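Local coordinates for protein putative polyketide cyclase (Acidithiobacillus ferrooxidans, PDB 3F9S) that is a putative SnoaL-like polyketide cyclase of the NTF2 clan, probably acting on a polyketide or similar small molecule in the pocket lined by its curved sheet and helices, at residues 38-43 with 127-132; 84-89 with 112-117; 27-32 with 55-60; 106-111 with 136-141. One frame throughout, in Å; residues are numbered along the deposited sequence.

Interaction 1. Residues 38-43 with 127-132; sequences VLHDPG and WQITDR
H40 lies flat over W127 where strand 36-40 runs parallel to strand 122-130, a pairing within the curved mixed sheet of the NTF2-like fold. The imidazole and the six-membered indole ring form an offset stack, centroids 4.2 Å apart and planes inclined by only 19°. Nearer the backbone, H40 CB sits over the five-membered ring of W127, 3.3 Å from its centroid, as a CH-pi contact. Both residues hold CG anti to their backbone N, and their side chains therefore leave the paired strands alongside each other. The methyl I129 CD1 meets the imidazole at its edge, 3.3 Å from H40 NE2. That nitrogen is hydrogen-bonded to S111 OG of the second subunit, toward which this face of the sheet packs. Next comes the backbone bond Q128 N to H40 O, 2.7 Å long.

D41 and Q128 carry the polar side of the contact. Q128 NE2 donates to D41 OD1 at 3.0 Å, coming from above a carboxylate that stands 88° from the amide plane. D41 OD2 is held by R59 and H126, while Q128 OE1 turns to T114, so each group has a further partner beyond this pair. Farther out, R132 pairs with D131 of the second subunit and lays its guanidinium against the loop after the strand, with P42 O centred over one face, 3.4 Å from R132 CZ.

Interaction 2. Residues 84-89 with 112-117; sequences VVMTWL and GATVYY
This is a buried antiparallel strand pairing inside the sheet, between strands 122-130 and 71-80, in which V84, M86 and W88 are paired with Y116, T114 and G112 as hydrogen-bonded pairs. Each pair is closed by two backbone bonds, 2.7 to 2.8 Å long; the one from M86 N to T114 O is nearly straight, at 171°. V85 with V115 and T87 with A113 are the non-hydrogen-bonded pairs between them.

W88 lies on the face it shares with M86 and Y116. With CG in the crowded position between the backbone N and the carbonyl carbon (chi1 45°), its indole folds back across the neighbouring strand and lies on G112. G112 CA sits 3.5 Å from the centroid of the six-membered ring, where any side chain on that residue would run into the indole. The ring reaches on to T114: W88 NE1 donates to T114 OG1 at 2.9 Å, the hydroxyl lying in the plane of the ring, and the same OG1 is also bonded to Q128. A leucine in place of W88 would probably uncover G112 and leave T114 OG1 without its indole donor.

In the NTF2-like fold the sheet curls around a pocket, and this face, carrying selenomethionine M86 and Y116 too, is the one packed by helix 8-21. The terminal methyl M86 CE comes to the edge of the Y116 ring, 4.2 Å from CE2, and Y116 OH is hydrogen-bonded to a glycerol, probably from the crystallisation liquor. The other face belongs to the dimer. There V85 CG2 touches V115 CG2 at 3.8 Å, and A113 packs on A113 of the second subunit.

Interaction 3. Residues 27-32 with 55-60; sequences ASDKYI and GYKERV
Y56 holds CG anti to its backbone N (chi1 -176°), which swings the phenol off helix 53-66 toward I32, while I32 carries CG1 anti to its carbonyl carbon (chi1 -53°) and so presents that branch to the ring. The two side chains cross at about a right angle. I32 CG1 stands over the middle of the phenol face, 3.7 Å from the centroid, in a CH-pi contact, and I32 CD1 continues along the face to 3.6 Å from Y56 CZ. At the ring's edge lies S28, its OG 3.6 Å from Y56 CE1; that hydroxyl is hydrogen-bonded to I25 O, just before the segment. S28 CB in turn rests on the aliphatic stem of K57, 3.6 Å from CG.

An alanine in place of this tyrosine is likely to open a gap under I32 and beside S28 and leave W20, the polar partner of the phenol, without its mate. In this NTF2-like protein the contact joins the weakly bonded turn about 28-31 and the start of the following strand to helix 53-66.

Toward solvent, at exposed D29, K57 brings NZ to 2.7 Å from D29 OD1, meeting the carboxylate on its syn side. E26 takes the same ammonium in a second salt bridge. The chemistry is thus divided: a buried, largely apolar contact on one face and an edge of the phenol, bordered by a lysine whose positive charge is probably stabilised by two acids.

Interaction 4. Residues 106-111 with 136-141; sequences KQIKMS and YQQLRQ
Q138 plugs its side-chain amide into the backbone of K109, joining helix 132-142 to strand 107-118 in the NTF2-like fold. The short helix and strand segments run nearly antiparallel, at 164°, with axes 8.5 Å apart. The amide occupies the backbone N-H and C=O of K109 on the edge that strand 122-130 pairs with farther along. S111 marks the changeover, its backbone bonded to D131; beyond this the chain turns into the helix.

Within 136-141, Y136 comes first; it faces elsewhere and packs on L133 of the second subunit. Q138, two residues on, reaches the strand as an extended chain beyond CG. Its OE1 accepts from K109 N at 2.8 Å and its NE2 donates to K109 O at 2.7 Å, both bonds lying in the plane of the accepting carbonyl and on a lone pair. Two matched bonds fix the rotation of the amide, since a flipped group would set donor against donor and acceptor against acceptor. NE2 also has a weak bond to G134 O, one turn earlier in the helix.

The I108 and Q138 side chains run antiparallel alongside each other, bringing I108 CG2 to 3.8 Å from Q138 OE1. L139 follows and adds the apolar part, buried with H94 and I98 beside it, while V135 also touches I108. The leucine and isoleucine side chains are roughly perpendicular, and L139 CD2 meets I108 CD1 at 3.8 Å.

How the interactions relate
Interactions 1, 2 and 4 share one sheet, whereas interaction 3 belongs to the helices beside it. Strand 107-118 serves both interaction 2 and interaction 4, whose centres are 20 Å apart, and strand 122-130 leads from interaction 1 into the helix of interaction 4. Along the chain interaction 3 closes before interaction 2 opens, interactions 1 and 3 cross, interaction 2 is nested within the loop closed by interaction 1, and interaction 4 crosses both 1 and 2. Interactions 1 and 2, centres 10 Å apart, meet through Q128 and T114; R59 ties interaction 3 to D41. Glycerol, probably from the crystallisation liquor, is hydrogen-bonded to Q128, Y116 and R59, and such molecules often mark pockets; interactions 1, 2 and 4 also touch the second subunit.

Interaction 1. Residues 38-43 with 127-132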
# COMPACT_ATOMS: atom_id res chain seq x y z
N VAL A 38 13.39 -5.10 5.38
CA VAL A 38 11.98 -5.20 5.01
C VAL A 38 11.29 -4.53 6.21
O VAL A 38 11.01 -5.15 7.22
CB VAL A 38 11.52 -6.64 4.81
CG1 VAL A 38 10.03 -6.65 4.46
CG2 VAL A 38 12.37 -7.36 3.75
N LEU A 39 11.07 -3.24 6.08
CA LEU A 39 10.53 -2.44 7.17
C LEU A 39 9.10 -2.82 7.47
O LEU A 39 8.71 -2.87 8.61
CB LEU A 39 10.60 -0.96 6.84
CG LEU A 39 12.00 -0.41 6.63
CD1 LEU A 39 11.92 0.92 5.86
CD2 LEU A 39 12.67 -0.25 7.99
N HIS A 40 8.33 -3.05 6.43
CA HIS A 40 6.94 -3.42 6.59
C HIS A 40 6.52 -4.08 5.30
O HIS A 40 6.78 -3.56 4.22
CB HIS A 40 6.13 -2.16 6.84
CG HIS A 40 4.68 -2.41 7.06
ND1 HIS A 40 4.18 -2.81 8.28
CD2 HIS A 40 3.62 -2.27 6.24
CE1 HIS A 40 2.86 -2.92 8.18
NE2 HIS A 40 2.50 -2.63 6.94
N ASP A 41 5.84 -5.21 5.41
CA ASP A 41 5.45 -5.97 4.24
C ASP A 41 4.58 -7.11 4.75
O ASP A 41 5.07 -8.23 4.96
CB ASP A 41 6.68 -6.51 3.51
CG ASP A 41 6.39 -6.89 2.08
OD1 ASP A 41 5.22 -7.05 1.66
OD2 ASP A 41 7.41 -7.09 1.39
N PRO A 42 3.30 -6.81 5.00
CA PRO A 42 2.37 -7.76 5.59
C PRO A 42 2.46 -9.16 5.03
O PRO A 42 2.36 -9.35 3.82
CB PRO A 42 1.03 -7.13 5.33
CG PRO A 42 1.34 -5.67 5.51
CD PRO A 42 2.63 -5.51 4.79
N GLY A 43 2.70 -10.11 5.92
CA GLY A 43 2.81 -11.52 5.56
C GLY A 43 4.12 -11.96 4.96
O GLY A 43 4.32 -13.16 4.74
N TRP A 127 8.87 -0.40 2.54
CA TRP A 127 7.67 -0.38 3.35
C TRP A 127 6.60 -0.61 2.30
O TRP A 127 6.39 0.23 1.43
CB TRP A 127 7.54 0.97 4.01
CG TRP A 127 6.61 0.99 5.12
CD1 TRP A 127 6.93 1.01 6.44
CD2 TRP A 127 5.19 1.05 5.04
NE1 TRP A 127 5.79 1.07 7.19
CE2 TRP A 127 4.71 1.09 6.36
CE3 TRP A 127 4.27 1.09 3.99
CZ2 TRP A 127 3.35 1.16 6.66
CZ3 TRP A 127 2.92 1.14 4.29
CH2 TRP A 127 2.47 1.16 5.62
N GLN A 128 5.93 -1.75 2.36
CA GLN A 128 5.04 -2.15 1.30
C GLN A 128 3.69 -2.63 1.77
O GLN A 128 3.55 -3.18 2.85
CB GLN A 128 5.72 -3.29 0.55
CG GLN A 128 4.92 -3.97 -0.51
CD GLN A 128 5.83 -4.75 -1.39
OE1 GLN A 128 6.42 -4.17 -2.28
NE2 GLN A 128 6.02 -6.03 -1.10
N ILE A 129 2.69 -2.36 0.95
CA ILE A 129 1.36 -2.94 1.17
C ILE A 129 0.96 -3.43 -0.21
O ILE A 129 1.16 -2.73 -1.19
CB ILE A 129 0.32 -1.92 1.67
CG1 ILE A 129 0.84 -1.15 2.88
CG2 ILE A 129 -1.02 -2.63 1.97
CD1 ILE A 129 0.94 -1.94 4.13
N THR A 130 0.38 -4.61 -0.28
CA THR A 130 -0.08 -5.17 -1.53
C THR A 130 -1.49 -5.69 -1.30
O THR A 130 -1.88 -6.00 -0.18
CB THR A 130 0.79 -6.35 -1.97
OG1 THR A 130 0.56 -7.44 -1.10
CG2 THR A 130 2.29 -6.01 -1.91
N ASP A 131 -2.23 -5.83 -2.39
CA ASP A 131 -3.60 -6.33 -2.35
C ASP A 131 -3.62 -7.86 -2.29
O ASP A 131 -4.04 -8.55 -3.23
CB ASP A 131 -4.39 -5.81 -3.54
CG ASP A 131 -5.84 -6.21 -3.50
OD1 ASP A 131 -6.35 -6.53 -2.39
OD2 ASP A 131 -6.46 -6.19 -4.58
N ARG A 132 -3.17 -8.40 -1.16
CA ARG A 132 -3.15 -9.83 -0.97
C ARG A 132 -4.55 -10.42 -0.90
O ARG A 132 -4.75 -11.56 -1.35
CB ARG A 132 -2.42 -10.21 0.29
CG ARG A 132 -0.97 -9.82 0.28
CD ARG A 132 -0.32 -10.41 1.45
NE ARG A 132 -0.88 -9.82 2.66
CZ ARG A 132 -0.85 -10.38 3.87
NH1 ARG A 132 -0.28 -11.56 4.09
NH2 ARG A 132 -1.39 -9.73 4.88

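Interaction 2. Residues 84-89 with 112-117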
# COMPACT_ATOMS: atom_id res chain seq x y z
N VAL A 84 11.47 6.81 -2.48
CA VAL A 84 10.65 6.88 -3.66
C VAL A 84 9.57 5.84 -3.44
O VAL A 84 9.86 4.67 -3.25
CB VAL A 84 11.37 6.62 -4.96
CG1 VAL A 84 10.38 6.79 -6.14
CG2 VAL A 84 12.56 7.60 -5.11
N VAL A 85 8.33 6.29 -3.45
CA VAL A 85 7.19 5.40 -3.35
C VAL A 85 6.81 4.99 -4.76
O VAL A 85 6.69 5.85 -5.64
CB VAL A 85 5.99 6.04 -2.69
CG1 VAL A 85 4.87 4.98 -2.53
CG2 VAL A 85 6.33 6.64 -1.31
N MSE A 86 6.63 3.68 -4.99
CA MSE A 86 6.24 3.15 -6.26
C MSE A 86 4.88 2.50 -6.05
O MSE A 86 4.73 1.69 -5.14
CB MSE A 86 7.23 2.06 -6.68
CG MSE A 86 6.99 1.49 -8.03
SE MSE A 86 8.32 0.02 -8.05
CE MSE A 86 7.47 -1.42 -7.25
N THR A 87 3.91 2.92 -6.82
CA THR A 87 2.62 2.25 -6.86
C THR A 87 2.71 1.40 -8.10
O THR A 87 3.33 1.78 -9.09
CB THR A 87 1.45 3.21 -6.91
OG1 THR A 87 1.63 4.14 -7.96
CG2 THR A 87 1.34 3.95 -5.58
N TRP A 88 2.04 0.24 -8.06
CA TRP A 88 2.15 -0.70 -9.14
C TRP A 88 0.98 -1.66 -9.21
O TRP A 88 0.26 -1.86 -8.23
CB TRP A 88 3.44 -1.51 -9.01
CG TRP A 88 3.73 -2.01 -7.62
CD1 TRP A 88 4.46 -1.39 -6.71
CD2 TRP A 88 3.31 -3.24 -7.04
NE1 TRP A 88 4.53 -2.11 -5.55
CE2 TRP A 88 3.83 -3.27 -5.72
CE3 TRP A 88 2.52 -4.30 -7.48
CZ2 TRP A 88 3.63 -4.33 -4.86
CZ3 TRP A 88 2.30 -5.38 -6.62
CH2 TRP A 88 2.86 -5.38 -5.31
N LEU A 89 0.81 -2.18 -10.41
CA LEU A 89 -0.09 -3.26 -10.71
C LEU A 89 0.85 -4.41 -10.96
O LEU A 89 2.05 -4.24 -11.21
CB LEU A 89 -0.90 -2.95 -11.95
CG LEU A 89 -1.73 -1.68 -11.80
CD1 LEU A 89 -2.48 -1.46 -13.09
CD2 LEU A 89 -2.67 -1.67 -10.61
N GLY A 112 -0.11 -2.76 -5.62
CA GLY A 112 0.60 -2.50 -4.41
C GLY A 112 1.27 -1.16 -4.43
O GLY A 112 1.28 -0.45 -5.43
N ALA A 113 1.75 -0.81 -3.25
CA ALA A 113 2.49 0.41 -3.05
C ALA A 113 3.71 0.05 -2.22
O ALA A 113 3.60 -0.67 -1.23
CB ALA A 113 1.62 1.43 -2.39
N THR A 114 4.86 0.57 -2.62
CA THR A 114 6.10 0.24 -1.97
C THR A 114 6.92 1.48 -1.84
O THR A 114 7.23 2.09 -2.84
CB THR A 114 6.87 -0.74 -2.81
OG1 THR A 114 6.01 -1.82 -3.12
CG2 THR A 114 8.07 -1.25 -2.05
N VAL A 115 7.22 1.84 -0.60
CA VAL A 115 8.14 2.93 -0.31
C VAL A 115 9.50 2.27 -0.38
O VAL A 115 9.75 1.30 0.34
CB VAL A 115 7.97 3.51 1.08
CG1 VAL A 115 8.93 4.70 1.24
CG2 VAL A 115 6.51 3.95 1.31
N TYR A 116 10.37 2.82 -1.20
CA TYR A 116 11.74 2.34 -1.31
C TYR A 116 12.61 3.41 -0.74
O TYR A 116 12.43 4.56 -1.08
CB TYR A 116 12.14 2.11 -2.76
CG TYR A 116 11.82 0.73 -3.20
CD1 TYR A 116 12.59 -0.33 -2.72
CD2 TYR A 116 10.77 0.46 -4.06
CE1 TYR A 116 12.34 -1.62 -3.08
CE2 TYR A 116 10.50 -0.85 -4.43
CZ TYR A 116 11.28 -1.88 -3.93
OH TYR A 116 11.07 -3.18 -4.28
N TYR A 117 13.52 3.00 0.14
CA TYR A 117 14.46 3.90 0.76
C TYR A 117 15.78 3.71 0.06
O TYR A 117 16.18 2.57 -0.23
CB TYR A 117 14.56 3.58 2.24
CG TYR A 117 13.31 4.01 2.94
CD1 TYR A 117 13.15 5.35 3.27
CD2 TYR A 117 12.26 3.11 3.20
CE1 TYR A 117 12.00 5.79 3.90
CE2 TYR A 117 11.09 3.57 3.84
CZ TYR A 117 10.98 4.91 4.17
OH TYR A 117 9.89 5.44 4.81

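Interaction 3. Residues 27-32 with 55-60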
# COMPACT_ATOMS: atom_id res chain seq x y z
N ALA A 27 21.04 -9.24 -10.81
CA ALA A 27 21.00 -7.78 -11.01
C ALA A 27 20.77 -7.03 -9.70
O ALA A 27 21.06 -5.84 -9.64
CB ALA A 27 19.94 -7.39 -12.03
N SER A 28 20.24 -7.71 -8.67
CA SER A 28 20.15 -7.15 -7.31
C SER A 28 21.46 -6.56 -6.83
O SER A 28 21.46 -5.59 -6.09
CB SER A 28 19.73 -8.23 -6.32
OG SER A 28 18.49 -8.80 -6.71
N ASP A 29 22.58 -7.15 -7.24
CA ASP A 29 23.91 -6.63 -6.92
C ASP A 29 24.11 -5.16 -7.31
O ASP A 29 24.88 -4.48 -6.66
CB ASP A 29 25.01 -7.44 -7.59
CG ASP A 29 25.11 -8.86 -7.06
OD1 ASP A 29 24.44 -9.21 -6.07
OD2 ASP A 29 25.88 -9.63 -7.66
N LYS A 30 23.45 -4.70 -8.37
CA LYS A 30 23.56 -3.33 -8.83
C LYS A 30 22.70 -2.36 -8.06
O LYS A 30 22.96 -1.16 -8.09
CB LYS A 30 23.12 -3.23 -10.29
CG LYS A 30 23.88 -4.09 -11.26
CD LYS A 30 23.43 -3.85 -12.71
CE LYS A 30 22.03 -4.37 -12.98
NZ LYS A 30 21.66 -4.26 -14.42
N TYR A 31 21.66 -2.86 -7.38
CA TYR A 31 20.65 -2.01 -6.76
C TYR A 31 20.51 -2.03 -5.26
O TYR A 31 19.96 -1.09 -4.70
CB TYR A 31 19.29 -2.46 -7.29
CG TYR A 31 19.18 -2.41 -8.77
CD1 TYR A 31 19.20 -1.19 -9.43
CD2 TYR A 31 19.06 -3.57 -9.53
CE1 TYR A 31 19.10 -1.11 -10.80
CE2 TYR A 31 18.96 -3.52 -10.92
CZ TYR A 31 18.95 -2.27 -11.54
OH TYR A 31 18.84 -2.15 -12.89
N ILE A 32 20.91 -3.13 -4.62
CA ILE A 32 20.69 -3.29 -3.20
C ILE A 32 21.89 -2.84 -2.41
O ILE A 32 23.02 -3.15 -2.75
CB ILE A 32 20.29 -4.73 -2.85
CG1 ILE A 32 19.09 -5.15 -3.71
CG2 ILE A 32 19.92 -4.85 -1.38
CD1 ILE A 32 17.87 -4.21 -3.69
N GLY A 55 20.89 -12.47 1.09
CA GLY A 55 19.59 -12.69 1.73
C GLY A 55 18.48 -12.07 0.90
O GLY A 55 17.44 -12.70 0.72
N TYR A 56 18.72 -10.86 0.41
CA TYR A 56 17.78 -10.20 -0.50
C TYR A 56 17.49 -11.08 -1.72
O TYR A 56 16.32 -11.29 -2.09
CB TYR A 56 18.34 -8.86 -0.96
CG TYR A 56 17.37 -8.13 -1.81
CD1 TYR A 56 17.32 -8.35 -3.19
CD2 TYR A 56 16.42 -7.29 -1.24
CE1 TYR A 56 16.42 -7.74 -3.96
CE2 TYR A 56 15.49 -6.67 -2.04
CZ TYR A 56 15.50 -6.90 -3.38
OH TYR A 56 14.58 -6.27 -4.14
N LYS A 57 18.56 -11.60 -2.33
CA LYS A 57 18.41 -12.43 -3.52
C LYS A 57 17.65 -13.71 -3.21
O LYS A 57 16.85 -14.14 -4.02
CB LYS A 57 19.76 -12.71 -4.17
CG LYS A 57 20.31 -11.50 -4.86
CD LYS A 57 21.55 -11.76 -5.67
CE LYS A 57 22.79 -11.90 -4.88
NZ LYS A 57 23.99 -11.87 -5.81
N GLU A 58 17.86 -14.28 -2.03
CA GLU A 58 17.11 -15.47 -1.63
C GLU A 58 15.63 -15.16 -1.53
O GLU A 58 14.81 -15.94 -2.00
CB GLU A 58 17.61 -16.08 -0.32
CG GLU A 58 19.01 -16.64 -0.41
CD GLU A 58 19.20 -17.72 -1.45
OE1 GLU A 58 18.25 -18.49 -1.71
OE2 GLU A 58 20.32 -17.82 -1.96
N ARG A 59 15.30 -13.99 -1.00
CA ARG A 59 13.91 -13.59 -0.91
C ARG A 59 13.33 -13.42 -2.31
O ARG A 59 12.20 -13.84 -2.56
CB ARG A 59 13.76 -12.35 -0.06
CG ARG A 59 12.41 -11.72 -0.12
CD ARG A 59 12.37 -10.62 0.87
NE ARG A 59 11.08 -9.95 0.81
CZ ARG A 59 10.73 -9.07 -0.12
NH1 ARG A 59 11.56 -8.70 -1.09
NH2 ARG A 59 9.53 -8.51 -0.06
N VAL A 60 14.08 -12.80 -3.21
CA VAL A 60 13.61 -12.66 -4.59
C VAL A 60 13.33 -14.03 -5.18
O VAL A 60 12.27 -14.24 -5.77
CB VAL A 60 14.58 -11.93 -5.51
CG1 VAL A 60 13.91 -11.74 -6.90
CG2 VAL A 60 14.96 -10.59 -4.93

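Interaction 4. Residues 106-111 with 136-141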
# COMPACT_ATOMS: atom_id res chain seq x y z
N LYS A 106 -4.60 -19.39 -14.81
CA LYS A 106 -5.34 -18.13 -14.95
C LYS A 106 -4.47 -16.96 -14.54
O LYS A 106 -3.54 -17.12 -13.74
CB LYS A 106 -6.60 -18.15 -14.09
N GLN A 107 -4.79 -15.78 -15.07
CA GLN A 107 -4.09 -14.54 -14.71
C GLN A 107 -4.53 -14.07 -13.32
O GLN A 107 -5.72 -14.00 -13.04
CB GLN A 107 -4.36 -13.42 -15.73
CG GLN A 107 -3.37 -13.38 -16.88
CD GLN A 107 -2.22 -12.42 -16.63
OE1 GLN A 107 -2.44 -11.21 -16.50
NE2 GLN A 107 -0.99 -12.93 -16.59
N ILE A 108 -3.54 -13.80 -12.47
CA ILE A 108 -3.77 -13.24 -11.14
C ILE A 108 -3.32 -11.79 -11.26
O ILE A 108 -2.26 -11.52 -11.84
CB ILE A 108 -2.95 -13.97 -10.05
CG1 ILE A 108 -3.33 -15.45 -9.99
CG2 ILE A 108 -3.18 -13.33 -8.68
CD1 ILE A 108 -4.79 -15.75 -9.64
N LYS A 109 -4.13 -10.88 -10.73
CA LYS A 109 -3.84 -9.46 -10.74
C LYS A 109 -3.74 -8.94 -9.32
O LYS A 109 -4.50 -9.34 -8.44
CB LYS A 109 -4.91 -8.69 -11.49
CG LYS A 109 -4.91 -8.98 -12.97
CD LYS A 109 -5.60 -7.86 -13.76
CE LYS A 109 -5.28 -7.92 -15.25
NZ LYS A 109 -5.49 -6.60 -15.93
N MSE A 110 -2.79 -8.05 -9.09
CA MSE A 110 -2.60 -7.48 -7.77
C MSE A 110 -2.12 -6.06 -7.97
O MSE A 110 -1.72 -5.70 -9.07
CB MSE A 110 -1.56 -8.29 -6.99
CG MSE A 110 -1.35 -7.80 -5.58
SE MSE A 110 -0.26 -8.96 -4.62
CE MSE A 110 1.31 -8.58 -5.23
N SER A 111 -2.25 -5.26 -6.93
CA SER A 111 -1.71 -3.91 -6.94
C SER A 111 -1.03 -3.71 -5.63
O SER A 111 -1.28 -4.42 -4.67
CB SER A 111 -2.79 -2.85 -7.14
OG SER A 111 -3.81 -2.98 -6.18
N TYR A 136 -5.99 -13.58 -2.98
CA TYR A 136 -6.64 -14.64 -2.18
C TYR A 136 -8.03 -14.93 -2.74
O TYR A 136 -8.36 -16.08 -3.02
CB TYR A 136 -6.67 -14.17 -0.71
CG TYR A 136 -7.35 -15.05 0.31
CD1 TYR A 136 -8.73 -15.03 0.47
CD2 TYR A 136 -6.59 -15.82 1.20
CE1 TYR A 136 -9.36 -15.82 1.43
CE2 TYR A 136 -7.20 -16.60 2.17
CZ TYR A 136 -8.59 -16.58 2.29
OH TYR A 136 -9.18 -17.38 3.24
N GLN A 137 -8.81 -13.87 -2.97
CA GLN A 137 -10.15 -13.96 -3.57
C GLN A 137 -10.15 -14.54 -4.99
O GLN A 137 -11.00 -15.38 -5.33
CB GLN A 137 -10.81 -12.58 -3.61
CG GLN A 137 -11.25 -12.07 -2.25
CD GLN A 137 -11.72 -10.63 -2.29
OE1 GLN A 137 -11.49 -9.92 -3.26
NE2 GLN A 137 -12.38 -10.20 -1.22
N GLN A 138 -9.23 -14.07 -5.83
CA GLN A 138 -9.08 -14.56 -7.20
C GLN A 138 -8.71 -16.04 -7.26
O GLN A 138 -9.21 -16.76 -8.13
CB GLN A 138 -8.03 -13.76 -7.97
CG GLN A 138 -8.41 -12.32 -8.26
CD GLN A 138 -7.19 -11.56 -8.71
OE1 GLN A 138 -6.53 -11.96 -9.67
NE2 GLN A 138 -6.87 -10.47 -8.02
N LEU A 139 -7.83 -16.47 -6.36
CA LEU A 139 -7.47 -17.89 -6.24
C LEU A 139 -8.68 -18.73 -5.82
O LEU A 139 -8.78 -19.87 -6.26
CB LEU A 139 -6.32 -18.09 -5.25
CG LEU A 139 -4.95 -17.54 -5.65
CD1 LEU A 139 -4.02 -17.56 -4.46
CD2 LEU A 139 -4.35 -18.31 -6.82
N ARG A 140 -9.56 -18.16 -4.99
CA ARG A 140 -10.82 -18.82 -4.60
C ARG A 140 -11.71 -19.03 -5.81
O ARG A 140 -12.23 -20.13 -5.98
CB ARG A 140 -11.62 -18.07 -3.50
CG ARG A 140 -10.97 -17.86 -2.10
CD ARG A 140 -10.23 -19.10 -1.70
NE ARG A 140 -9.85 -19.32 -0.31
CZ ARG A 140 -8.65 -19.12 0.25
NH1 ARG A 140 -7.62 -18.56 -0.41
NH2 ARG A 140 -8.48 -19.47 1.53
N GLN A 141 -11.87 -17.99 -6.64
CA GLN A 141 -12.67 -18.11 -7.87
C GLN A 141 -12.05 -19.05 -8.92
O GLN A 141 -12.79 -19.67 -9.69
CB GLN A 141 -13.02 -16.74 -8.47
CG GLN A 141 -14.15 -16.05 -7.71
CD GLN A 141 -14.58 -14.73 -8.33
OE1 GLN A 141 -13.74 -13.94 -8.77
NE2 GLN A 141 -15.89 -14.48 -8.33